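Local atomic coordinates of ribokinase (Staphylococcus aureus, PDB entry 3RY7), a protein that catalyses the magnesium-dependent transfer of a phosphate group from ATP to O-5 of ribose and is activated by monovalent cations. Residues Gly9-Asp14 / Phe59-Gly64; Val143-Ile148 / Ala171-Leu176; Gly159-Leu164 / Lys266-Leu271; Lys4-Gly9 / Ile132-Val137. All coordinates share one frame; numbering follows the deposited sequence.

Contact 1 (Gly9-Asp14 / Phe59-Gly64)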
loop_
_atom_site.group_PDB
_atom_site.type_symbol
_atom_site.label_atom_id
_atom_site.label_comp_id
_atom_site.label_asym_id
_atom_site.label_seq_id
_atom_site.Cartn_x
_atom_site.Cartn_y
_atom_site.Cartn_z
ATOM N N GLY A 9 2.465 -14.737 22.227
ATOM C CA GLY A 9 1.155 -14.325 21.768
ATOM C C GLY A 9 0.581 -15.047 20.567
ATOM O O GLY A 9 1.021 -16.140 20.195
ATOM N N SER A 10 -0.423 -14.414 19.970
ATOM C CA SER A 10 -1.288 -15.057 18.998
ATOM C C SER A 10 -0.796 -14.936 17.557
ATOM O O SER A 10 -0.177 -13.941 17.166
ATOM C CB SER A 10 -2.673 -14.432 19.088
ATOM O OG SER A 10 -2.603 -13.040 18.798
ATOM N N THR A 11 -1.093 -15.958 16.773
ATOM C CA THR A 11 -0.989 -15.870 15.319
ATOM C C THR A 11 -2.363 -16.163 14.749
ATOM O O THR A 11 -2.985 -17.173 15.108
ATOM C CB THR A 11 0.027 -16.874 14.757
ATOM O OG1 THR A 11 1.335 -16.540 15.230
ATOM C CG2 THR A 11 0.029 -16.828 13.215
ATOM N N ASN A 12 -2.852 -15.266 13.893
ATOM C CA ASN A 12 -4.178 -15.403 13.309
ATOM C C ASN A 12 -4.090 -15.388 11.791
ATOM O O ASN A 12 -3.227 -14.719 11.231
ATOM C CB ASN A 12 -5.083 -14.236 13.726
ATOM C CG ASN A 12 -5.630 -14.369 15.138
ATOM O OD1 ASN A 12 -5.641 -15.460 15.723
ATOM N ND2 ASN A 12 -6.122 -13.251 15.685
ATOM N N VAL A 13 -4.985 -16.108 11.121
ATOM C CA VAL A 13 -5.182 -15.861 9.702
ATOM C C VAL A 13 -6.415 -14.972 9.559
ATOM O O VAL A 13 -7.521 -15.380 9.888
ATOM C CB VAL A 13 -5.307 -17.163 8.894
ATOM C CG1 VAL A 13 -5.611 -16.851 7.436
ATOM C CG2 VAL A 13 -4.025 -17.994 9.034
ATOM N N ASP A 14 -6.202 -13.735 9.112
ATOM C CA ASP A 14 -7.298 -12.794 8.909
ATOM C C ASP A 14 -7.979 -13.017 7.553
ATOM O O ASP A 14 -7.346 -12.922 6.513
ATOM C CB ASP A 14 -6.776 -11.356 8.969
ATOM C CG ASP A 14 -6.250 -10.962 10.349
ATOM O OD1 ASP A 14 -6.441 -11.719 11.333
ATOM O OD2 ASP A 14 -5.647 -9.873 10.441
ATOM N N PHE A 59 9.591 -15.750 18.912
ATOM C CA PHE A 59 8.130 -15.697 19.010
ATOM C C PHE A 59 7.596 -17.042 19.467
ATOM O O PHE A 59 7.809 -18.057 18.811
ATOM C CB PHE A 59 7.518 -15.313 17.657
ATOM C CG PHE A 59 6.027 -15.103 17.681
ATOM C CD1 PHE A 59 5.379 -14.689 18.833
ATOM C CD2 PHE A 59 5.268 -15.298 16.535
ATOM C CE1 PHE A 59 4.002 -14.479 18.843
ATOM C CE2 PHE A 59 3.902 -15.090 16.542
ATOM C CZ PHE A 59 3.263 -14.681 17.690
ATOM N N ILE A 60 6.932 -17.040 20.616
ATOM C CA ILE A 60 6.290 -18.222 21.150
ATOM C C ILE A 60 4.823 -18.105 20.807
ATOM O O ILE A 60 4.121 -17.228 21.305
ATOM C CB ILE A 60 6.441 -18.326 22.675
ATOM C CG1 ILE A 60 7.915 -18.349 23.094
ATOM C CG2 ILE A 60 5.769 -19.563 23.181
ATOM C CD1 ILE A 60 8.105 -18.247 24.618
ATOM N N THR A 61 4.356 -18.975 19.922
ATOM C CA THR A 61 2.987 -18.872 19.471
ATOM C C THR A 61 2.512 -20.285 19.185
ATOM O O THR A 61 3.326 -21.191 19.007
ATOM C CB THR A 61 2.895 -17.953 18.224
ATOM O OG1 THR A 61 1.525 -17.643 17.945
ATOM C CG2 THR A 61 3.538 -18.614 17.021
ATOM N N LYS A 62 1.206 -20.488 19.192
ATOM C CA LYS A 62 0.651 -21.813 18.976
ATOM C C LYS A 62 -0.364 -21.792 17.843
ATOM O O LYS A 62 -1.411 -21.154 17.943
ATOM C CB LYS A 62 -0.002 -22.336 20.254
ATOM C CG LYS A 62 -0.264 -23.843 20.254
ATOM C CD LYS A 62 -0.864 -24.270 21.592
ATOM C CE LYS A 62 -0.902 -25.794 21.772
ATOM N NZ LYS A 62 -1.531 -26.149 23.106
ATOM N N ILE A 63 -0.035 -22.497 16.767
ATOM C CA ILE A 63 -0.943 -22.659 15.644
ATOM C C ILE A 63 -1.404 -24.104 15.530
ATOM O O ILE A 63 -0.992 -24.977 16.309
ATOM C CB ILE A 63 -0.272 -22.282 14.337
ATOM C CG1 ILE A 63 0.957 -23.164 14.103
ATOM C CG2 ILE A 63 0.113 -20.798 14.363
ATOM C CD1 ILE A 63 1.792 -22.731 12.901
ATOM N N GLY A 64 -2.269 -24.356 14.558
ATOM C CA GLY A 64 -2.774 -25.691 14.352
ATOM C C GLY A 64 -1.863 -26.467 13.414
ATOM O O GLY A 64 -0.802 -25.983 13.000
HETATM O O HOH W 1 -0.554 -18.559 20.253
HETATM O O HOH W 2 -3.215 -19.868 16.140
#

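Contact 2 (Val143-Ile148 / Ala171-Leu176)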
loop_
_atom_site.group_PDB
_atom_site.type_symbol
_atom_site.label_atom_id
_atom_site.label_comp_id
_atom_site.label_asym_id
_atom_site.label_seq_id
_atom_site.Cartn_x
_atom_site.Cartn_y
_atom_site.Cartn_z
ATOM N N VAL A 143 -3.970 -14.929 23.994
ATOM C CA VAL A 143 -3.423 -16.190 24.462
ATOM C C VAL A 143 -3.887 -16.322 25.936
ATOM O O VAL A 143 -4.271 -15.317 26.553
ATOM C CB VAL A 143 -1.882 -16.144 24.266
ATOM C CG1 VAL A 143 -1.146 -16.395 25.538
ATOM C CG2 VAL A 143 -1.419 -17.046 23.120
ATOM N N PRO A 144 -3.917 -17.551 26.493
ATOM C CA PRO A 144 -4.598 -17.642 27.792
ATOM C C PRO A 144 -3.772 -17.063 28.946
ATOM O O PRO A 144 -2.546 -17.131 28.962
ATOM C CB PRO A 144 -4.812 -19.155 27.987
ATOM C CG PRO A 144 -4.611 -19.759 26.613
ATOM C CD PRO A 144 -3.599 -18.878 25.937
ATOM N N ILE A 145 -4.472 -16.469 29.893
ATOM C CA ILE A 145 -3.842 -15.877 31.067
ATOM C C ILE A 145 -2.869 -16.814 31.822
ATOM O O ILE A 145 -1.758 -16.397 32.147
ATOM C CB ILE A 145 -4.909 -15.247 31.990
ATOM C CG1 ILE A 145 -5.367 -13.910 31.383
ATOM C CG2 ILE A 145 -4.373 -15.063 33.430
ATOM C CD1 ILE A 145 -6.676 -13.403 31.935
ATOM N N PRO A 146 -3.268 -18.088 32.076
ATOM C CA PRO A 146 -2.327 -18.986 32.779
ATOM C C PRO A 146 -1.020 -19.195 31.995
ATOM O O PRO A 146 0.036 -19.342 32.603
ATOM C CB PRO A 146 -3.113 -20.304 32.932
ATOM C CG PRO A 146 -4.559 -19.904 32.827
ATOM C CD PRO A 146 -4.578 -18.724 31.846
ATOM N N ALA A 147 -1.068 -19.168 30.668
ATOM C CA ALA A 147 0.174 -19.225 29.911
ATOM C C ALA A 147 1.023 -17.971 30.132
ATOM O O ALA A 147 2.255 -18.052 30.227
ATOM C CB ALA A 147 -0.093 -19.421 28.410
ATOM N N ILE A 148 0.367 -16.813 30.166
ATOM C CA ILE A 148 1.087 -15.560 30.350
ATOM C C ILE A 148 1.704 -15.498 31.765
ATOM O O ILE A 148 2.858 -15.116 31.929
ATOM C CB ILE A 148 0.186 -14.332 30.097
ATOM C CG1 ILE A 148 -0.358 -14.319 28.650
ATOM C CG2 ILE A 148 0.980 -13.036 30.360
ATOM C CD1 ILE A 148 -1.426 -13.291 28.436
ATOM N N ALA A 171 -10.667 -8.783 32.380
ATOM C CA ALA A 171 -10.259 -8.711 33.773
ATOM C C ALA A 171 -9.040 -9.604 34.003
ATOM O O ALA A 171 -8.963 -10.716 33.471
ATOM C CB ALA A 171 -11.402 -9.130 34.678
ATOM N N LEU A 172 -8.092 -9.113 34.794
ATOM C CA LEU A 172 -6.891 -9.874 35.114
ATOM C C LEU A 172 -6.868 -10.245 36.600
ATOM O O LEU A 172 -7.317 -9.470 37.442
ATOM C CB LEU A 172 -5.651 -9.053 34.764
ATOM C CG LEU A 172 -5.672 -8.350 33.399
ATOM C CD1 LEU A 172 -4.406 -7.554 33.213
ATOM C CD2 LEU A 172 -5.843 -9.357 32.263
ATOM N N PRO A 173 -6.356 -11.441 36.927
ATOM C CA PRO A 173 -6.171 -11.830 38.327
ATOM C C PRO A 173 -4.886 -11.235 38.904
ATOM O O PRO A 173 -3.949 -10.925 38.160
ATOM C CB PRO A 173 -6.043 -13.354 38.248
ATOM C CG PRO A 173 -5.407 -13.593 36.906
ATOM C CD PRO A 173 -5.978 -12.522 35.997
ATOM N N ASN A 174 -4.844 -11.094 40.229
ATOM C CA ASN A 174 -3.692 -10.510 40.898
ATOM C C ASN A 174 -2.440 -11.316 40.615
ATOM O O ASN A 174 -1.342 -10.759 40.506
ATOM C CB ASN A 174 -3.937 -10.423 42.407
ATOM C CG ASN A 174 -5.122 -9.542 42.749
ATOM O OD1 ASN A 174 -5.501 -8.669 41.962
ATOM N ND2 ASN A 174 -5.718 -9.765 43.924
ATOM N N GLU A 175 -2.617 -12.631 40.491
ATOM C CA GLU A 175 -1.517 -13.522 40.162
ATOM C C GLU A 175 -0.754 -13.037 38.915
ATOM O O GLU A 175 0.453 -13.265 38.786
ATOM C CB GLU A 175 -2.046 -14.946 39.980
ATOM C CG GLU A 175 -0.978 -16.025 39.882
ATOM C CD GLU A 175 -1.590 -17.423 39.755
ATOM O OE1 GLU A 175 -1.095 -18.232 38.930
ATOM O OE2 GLU A 175 -2.580 -17.707 40.478
ATOM N N LEU A 176 -1.456 -12.363 38.003
ATOM C CA LEU A 176 -0.817 -11.831 36.802
ATOM C C LEU A 176 -0.409 -10.379 37.016
ATOM O O LEU A 176 0.694 -9.973 36.663
ATOM C CB LEU A 176 -1.735 -11.944 35.569
ATOM C CG LEU A 176 -1.171 -11.273 34.293
ATOM C CD1 LEU A 176 0.220 -11.779 33.945
ATOM C CD2 LEU A 176 -2.097 -11.422 33.097
#

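Contact 3 (Gly159-Leu164 / Lys266-Leu271)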
loop_
_atom_site.group_PDB
_atom_site.type_symbol
_atom_site.label_atom_id
_atom_site.label_comp_id
_atom_site.label_asym_id
_atom_site.label_seq_id
_atom_site.Cartn_x
_atom_site.Cartn_y
_atom_site.Cartn_z
ATOM N N GLY A 159 15.113 -11.826 36.422
ATOM C CA GLY A 159 15.436 -10.426 36.154
ATOM C C GLY A 159 15.056 -9.903 34.765
ATOM O O GLY A 159 15.532 -8.855 34.327
ATOM N N VAL A 160 14.190 -10.628 34.067
ATOM C CA VAL A 160 13.754 -10.220 32.730
ATOM C C VAL A 160 12.503 -9.330 32.828
ATOM O O VAL A 160 11.537 -9.681 33.513
ATOM C CB VAL A 160 13.491 -11.444 31.832
ATOM C CG1 VAL A 160 12.938 -11.020 30.464
ATOM C CG2 VAL A 160 14.776 -12.264 31.681
ATOM N N THR A 161 12.540 -8.168 32.170
ATOM C CA THR A 161 11.432 -7.200 32.213
ATOM C C THR A 161 10.159 -7.706 31.521
ATOM O O THR A 161 10.196 -8.129 30.369
ATOM C CB THR A 161 11.854 -5.869 31.557
ATOM O OG1 THR A 161 13.036 -5.398 32.203
ATOM C CG2 THR A 161 10.745 -4.822 31.685
ATOM N N THR A 162 9.034 -7.675 32.227
ATOM C CA THR A 162 7.784 -8.120 31.631
ATOM C C THR A 162 6.919 -6.968 31.123
ATOM O O THR A 162 6.767 -5.949 31.793
ATOM C CB THR A 162 6.953 -8.952 32.598
ATOM O OG1 THR A 162 6.624 -8.161 33.747
ATOM C CG2 THR A 162 7.719 -10.198 33.022
ATOM N N VAL A 163 6.345 -7.135 29.936
ATOM C CA VAL A 163 5.448 -6.127 29.401
ATOM C C VAL A 163 4.153 -6.716 28.852
ATOM O O VAL A 163 4.154 -7.592 27.984
ATOM C CB VAL A 163 6.172 -5.138 28.418
ATOM C CG1 VAL A 163 7.590 -5.593 28.096
ATOM C CG2 VAL A 163 5.351 -4.890 27.186
ATOM N N LEU A 164 3.038 -6.258 29.408
ATOM C CA LEU A 164 1.733 -6.757 29.015
ATOM C C LEU A 164 0.940 -5.683 28.279
ATOM O O LEU A 164 0.712 -4.588 28.803
ATOM C CB LEU A 164 0.922 -7.233 30.217
ATOM C CG LEU A 164 -0.515 -7.670 29.878
ATOM C CD1 LEU A 164 -0.505 -8.925 29.045
ATOM C CD2 LEU A 164 -1.364 -7.871 31.124
ATOM N N LYS A 266 17.187 -1.207 29.021
ATOM C CA LYS A 266 16.823 -2.039 30.163
ATOM C C LYS A 266 16.537 -1.182 31.389
ATOM O O LYS A 266 15.591 -1.437 32.131
ATOM C CB LYS A 266 17.923 -3.050 30.472
ATOM C CG LYS A 266 17.563 -4.512 30.205
ATOM C CD LYS A 266 16.435 -5.040 31.100
ATOM C CE LYS A 266 16.757 -6.469 31.569
ATOM N NZ LYS A 266 15.601 -7.095 32.271
ATOM N N SER A 267 17.363 -0.154 31.568
ATOM C CA SER A 267 17.265 0.785 32.682
ATOM C C SER A 267 15.989 1.618 32.629
ATOM O O SER A 267 15.624 2.266 33.619
ATOM C CB SER A 267 18.468 1.732 32.658
ATOM O OG SER A 267 18.610 2.331 31.377
ATOM N N GLN A 268 15.324 1.601 31.471
ATOM C CA GLN A 268 14.137 2.417 31.231
ATOM C C GLN A 268 14.385 3.919 31.449
ATOM O O GLN A 268 13.481 4.659 31.861
ATOM C CB GLN A 268 12.958 1.934 32.084
ATOM C CG GLN A 268 12.413 0.553 31.697
ATOM C CD GLN A 268 11.144 0.203 32.463
ATOM O OE1 GLN A 268 11.036 -0.885 33.038
ATOM N NE2 GLN A 268 10.180 1.126 32.482
ATOM N N ASP A 269 15.607 4.366 31.168
ATOM C CA ASP A 269 15.964 5.777 31.355
ATOM C C ASP A 269 15.537 6.625 30.153
ATOM O O ASP A 269 15.642 7.852 30.178
ATOM C CB ASP A 269 17.470 5.927 31.629
ATOM C CG ASP A 269 18.334 5.382 30.490
ATOM O OD1 ASP A 269 19.532 5.084 30.712
ATOM O OD2 ASP A 269 17.812 5.244 29.363
ATOM N N ASN A 270 15.042 5.955 29.110
ATOM C CA ASN A 270 14.643 6.598 27.861
ATOM C C ASN A 270 13.190 6.314 27.480
ATOM O O ASN A 270 12.881 6.071 26.318
ATOM C CB ASN A 270 15.557 6.158 26.721
ATOM C CG ASN A 270 15.329 4.714 26.321
ATOM O OD1 ASN A 270 15.022 3.866 27.161
ATOM N ND2 ASN A 270 15.481 4.424 25.037
ATOM N N LEU A 271 12.305 6.352 28.465
ATOM C CA LEU A 271 10.887 6.133 28.218
ATOM C C LEU A 271 10.331 7.032 27.113
ATOM O O LEU A 271 9.697 6.544 26.185
ATOM C CB LEU A 271 10.076 6.332 29.501
ATOM C CG LEU A 271 9.650 5.041 30.202
ATOM C CD1 LEU A 271 10.665 3.965 29.939
ATOM C CD2 LEU A 271 9.467 5.240 31.706
HETATM O O HOH W 3 13.140 -2.677 32.707
#

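Contact 4 (Lys4-Gly9 / Ile132-Val137)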
loop_
_atom_site.group_PDB
_atom_site.type_symbol
_atom_site.label_atom_id
_atom_site.label_comp_id
_atom_site.label_asym_id
_atom_site.label_seq_id
_atom_site.Cartn_x
_atom_site.Cartn_y
_atom_site.Cartn_z
ATOM N N LYS A 4 17.136 -8.093 23.222
ATOM C CA LYS A 4 16.622 -9.442 23.024
ATOM C C LYS A 4 15.170 -9.455 23.479
ATOM O O LYS A 4 14.863 -9.169 24.643
ATOM C CB LYS A 4 17.430 -10.477 23.808
ATOM C CG LYS A 4 18.725 -10.898 23.118
ATOM C CD LYS A 4 19.618 -11.727 24.036
ATOM C CE LYS A 4 20.282 -10.857 25.104
ATOM N NZ LYS A 4 21.156 -11.648 26.016
ATOM N N VAL A 5 14.276 -9.765 22.551
ATOM C CA VAL A 5 12.854 -9.669 22.814
ATOM C C VAL A 5 12.183 -11.018 22.536
ATOM O O VAL A 5 12.375 -11.602 21.474
ATOM C CB VAL A 5 12.205 -8.530 21.969
ATOM C CG1 VAL A 5 10.713 -8.475 22.181
ATOM C CG2 VAL A 5 12.848 -7.178 22.293
ATOM N N VAL A 6 11.435 -11.522 23.515
ATOM C CA VAL A 6 10.570 -12.672 23.298
ATOM C C VAL A 6 9.157 -12.165 23.291
ATOM O O VAL A 6 8.747 -11.453 24.207
ATOM C CB VAL A 6 10.694 -13.738 24.426
ATOM C CG1 VAL A 6 9.603 -14.788 24.292
ATOM C CG2 VAL A 6 12.068 -14.393 24.403
ATOM N N ILE A 7 8.419 -12.507 22.244
ATOM C CA ILE A 7 6.987 -12.237 22.203
ATOM C C ILE A 7 6.234 -13.525 22.518
ATOM O O ILE A 7 6.520 -14.576 21.966
ATOM C CB ILE A 7 6.541 -11.679 20.822
ATOM C CG1 ILE A 7 7.403 -10.477 20.423
ATOM C CG2 ILE A 7 5.088 -11.290 20.837
ATOM C CD1 ILE A 7 7.245 -9.243 21.339
ATOM N N LEU A 8 5.276 -13.427 23.398
ATOM C CA LEU A 8 4.373 -14.492 23.656
ATOM C C LEU A 8 3.015 -14.069 23.219
ATOM O O LEU A 8 2.483 -13.149 23.750
ATOM C CB LEU A 8 4.357 -14.833 25.121
ATOM C CG LEU A 8 3.468 -15.999 25.492
ATOM C CD1 LEU A 8 4.039 -17.278 25.071
ATOM C CD2 LEU A 8 3.135 -15.982 26.910
ATOM N N GLY A 9 2.465 -14.737 22.227
ATOM C CA GLY A 9 1.155 -14.325 21.768
ATOM C C GLY A 9 0.581 -15.047 20.567
ATOM O O GLY A 9 1.021 -16.140 20.195
ATOM N N ILE A 132 14.549 -16.816 29.552
ATOM C CA ILE A 132 15.621 -16.544 30.495
ATOM C C ILE A 132 16.689 -15.607 29.936
ATOM O O ILE A 132 17.217 -14.751 30.648
ATOM C CB ILE A 132 16.246 -17.846 31.005
ATOM C CG1 ILE A 132 15.230 -18.577 31.883
ATOM C CG2 ILE A 132 17.538 -17.559 31.768
ATOM C CD1 ILE A 132 15.733 -19.873 32.442
ATOM N N ASN A 133 16.983 -15.740 28.653
ATOM C CA ASN A 133 18.051 -14.940 28.064
ATOM C C ASN A 133 17.573 -13.658 27.397
ATOM O O ASN A 133 18.347 -12.970 26.729
ATOM C CB ASN A 133 18.912 -15.795 27.129
ATOM C CG ASN A 133 19.620 -16.924 27.874
ATOM O OD1 ASN A 133 20.209 -16.708 28.940
ATOM N ND2 ASN A 133 19.551 -18.136 27.327
ATOM N N ALA A 134 16.306 -13.324 27.610
ATOM C CA ALA A 134 15.721 -12.121 27.022
ATOM C C ALA A 134 15.919 -10.872 27.892
ATOM O O ALA A 134 16.082 -10.971 29.108
ATOM C CB ALA A 134 14.231 -12.334 26.758
ATOM N N ASP A 135 15.887 -9.703 27.254
ATOM C CA ASP A 135 15.762 -8.430 27.960
ATOM C C ASP A 135 14.300 -8.104 28.288
ATOM O O ASP A 135 13.989 -7.565 29.361
ATOM C CB ASP A 135 16.369 -7.310 27.118
ATOM C CG ASP A 135 17.855 -7.515 26.884
ATOM O OD1 ASP A 135 18.566 -7.780 27.887
ATOM O OD2 ASP A 135 18.304 -7.432 25.710
ATOM N N PHE A 136 13.406 -8.423 27.352
ATOM C CA PHE A 136 11.972 -8.206 27.541
ATOM C C PHE A 136 11.186 -9.394 27.034
ATOM O O PHE A 136 11.552 -10.020 26.035
ATOM C CB PHE A 136 11.479 -6.971 26.773
ATOM C CG PHE A 136 12.169 -5.683 27.158
ATOM C CD1 PHE A 136 11.594 -4.819 28.080
ATOM C CD2 PHE A 136 13.379 -5.326 26.576
ATOM C CE1 PHE A 136 12.221 -3.634 28.425
ATOM C CE2 PHE A 136 14.008 -4.142 26.920
ATOM C CZ PHE A 136 13.436 -3.298 27.843
ATOM N N VAL A 137 10.088 -9.687 27.714
ATOM C CA VAL A 137 9.086 -10.568 27.160
ATOM C C VAL A 137 7.771 -9.793 27.068
ATOM O O VAL A 137 7.381 -9.106 28.015
ATOM C CB VAL A 137 8.947 -11.877 27.999
ATOM C CG1 VAL A 137 8.971 -11.564 29.468
ATOM C CG2 VAL A 137 7.672 -12.606 27.638
#

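Contact 1 (Gly9-Asp14 / Phe59-Gly64)
T61 reaches G9 and T11 at once, and hydroxyl hydrogen bonds dominate the contact. T61 OG1 donates to G9 O at 2.8 Å, tilted 21° from the carbonyl plane, and accepts from T11 OG1 at 2.9 Å, a relay that suits threonine because a hydroxyl can give and take together. With chi1 at -169°, the T61 hydroxyl swings opposite the main-chain nitrogen and toward the G9 carbonyl. One backbone bond, G9 N to I60 O at 3.1 Å, joins the segments just after L8. Water provides two further links: water 1 bridges G9 O and K62 N, water 2 T11 O and K62 O.

A polar-aromatic contact adds to these: S10 O lies at the edge of the F59 ring, near its plane, 3.6 Å from CZ. The apolar part is small, branched I63 offering CG2 to T11 CB at 3.9 Å.

N12, V13 and D14, which follow directly, belong to the substrate site, and S10 OG bonds to E142, another substrate-binding residue. In this buried crossing from the large sheet to strand 12-18, the G9 carbonyl is held by the T61 hydroxyl and water 1, while waters serve K62 N, K62 O and T11 O.

Contact 2 (Val143-Ile148 / Ala171-Leu176)
I145 pushes its side chain from the first turn of helix 145-157 toward the loop and first helical turn of A171-L176, and both of its branches find partners there. From CB, which points at the other segment, CG1 sets off beside the backbone N (chi1 -77°), and this leaves the short branch CG2 on the far side from that nitrogen. CG2 meets the CG-CD edge of the proline ring, 3.9 Å from P173 CG, and is also 4.3 Å from L176 CD2. The longer branch passes through CG1 and ends at CD1. That methyl packs 3.8 Å from A171 O and 4.1 Å from L172 CD2, with the I145 and L172 side chains crossing at about a right angle. A beta-branched residue suits this place because its two arms diverge early and can touch different parts of the other segment.

The two segments each lead into a helix through a proline at the N-cap, P144 for helix 145-157 and P173 for helix 174-177. Strand 161-165 follows the first helix and precedes the second in the chain, so the contact brings together the starts of the helices on either side of one strand of the large alpha/beta domain of this pfkB-family kinase. P173 thus both begins a helix and supplies an apolar surface to I145.

Deeper in, I148, one turn beyond I145, sets CG2 3.9 Å from L176 CD1 as their side chains cross obliquely. L176 is buried and also touches F152 of helix 145-157 and L164 of strand 161-165, while L172 packs on L141 and L164.

Contact 3 (Gly159-Leu164 / Lys266-Leu271)
K266 NZ is gripped by two acceptors of the other segment, G159 O at 2.7 Å and T161 OG1 at 3.1 Å. The ammonium group meets the glycine oxygen in the carbonyl plane, with a C=O...N angle of 146°. A weak bond to D135 O, just before strand 136-140, adds a third oxygen. Lysine suits the task: its chain, bent at chi2 and chi3 (-65° and -139°), brings the tip back to the start of strand 161-165, and its several N-H groups can serve more than one oxygen. On the way K266 CD passes 3.6 Å from T161 OG1, the lysine chain and the threonine side chain running antiparallel alongside each other.

G159 is the C' residue of a Schellman motif that ends helix 145-157, and its positive phi is one that glycine adopts readily. The chain then enters strand 161-165 of the parallel part of the large sheet, where T161 shares backbone hydrogen bonds with D135 and V137. The contact therefore ties the helix-to-strand turn of one alpha/beta unit to the connection between helices 252-263 and 271-283.

Water 3 forms a second bridge. It accepts from T161 OG1 at 2.8 Å and donates to K266 O and to Q268 OE1, each also at 2.8 Å. The T161 hydroxyl can fill both roles, accepting from the lysine and donating to the water, while its CG2 lies 4.2 Å from Q268 OE1. The other end of the Q268 amide, NE2, bonds to T218 OG1 on another strand of the sheet, so the extended glutamine spans between water and strand.

Contact 4 (Lys4-Gly9 / Ile132-Val137)
Strands 4-8 and 136-140 run parallel, with V5 beside F136 and V6 beside V137, CA atoms 5.0 and 4.6 Å apart. They are central neighbours in the large sheet of the ribokinase fold, strand 56-64 lying on the far side of 4-8. V6 N donates to F136 O at 2.9 Å, and F136 N donates to K4 O. That carbonyl has a second donor, D135 N, which arrives 27° off the carbonyl plane, so two consecutive amides hold one oxygen.

At the start of the strand, the D135 carboxylate replaces a backbone acceptor. Its OD2 takes K4 N at 2.8 Å in a nearly straight bond (179°), met on the anti side and 25° out of the carboxylate plane. Aspartate is short enough to serve an amide so close to its own backbone. The apolar residues suit the buried interior: V6 CG2 packs on A134 CB at 3.8 Å, while V137 goes to the same face of the sheet as V6 and touches helix 145-157. V5 and F136 occupy the other face.

K4, at the exposed end, lays its long aliphatic chain, bent at chi3, past N133 O, CD 3.2 Å away, and its NZ makes a weak hydrogen bond to N133 O at 3.2 Å.

In the fold
From the N terminus, strand 4-8 enters the large sheet and contact 4 later pairs it with strand 136-140, closing a long loop of the chain. Contact 1 lies within that loop: it begins at G9, the residue both contacts share, and joins strand 56-64 of the large sheet to the start of strand 12-18 of the four-stranded sheet. Past strand 136-140 come contacts 2 and 3, whose segments alternate. Contact 2 closes a short loop around strand 161-165; contact 3 closes one of about a hundred residues, from that strand to the connection before helix 271-283. V163 and T161 pair with V137 of contact 4, and V143 reaches back to G9.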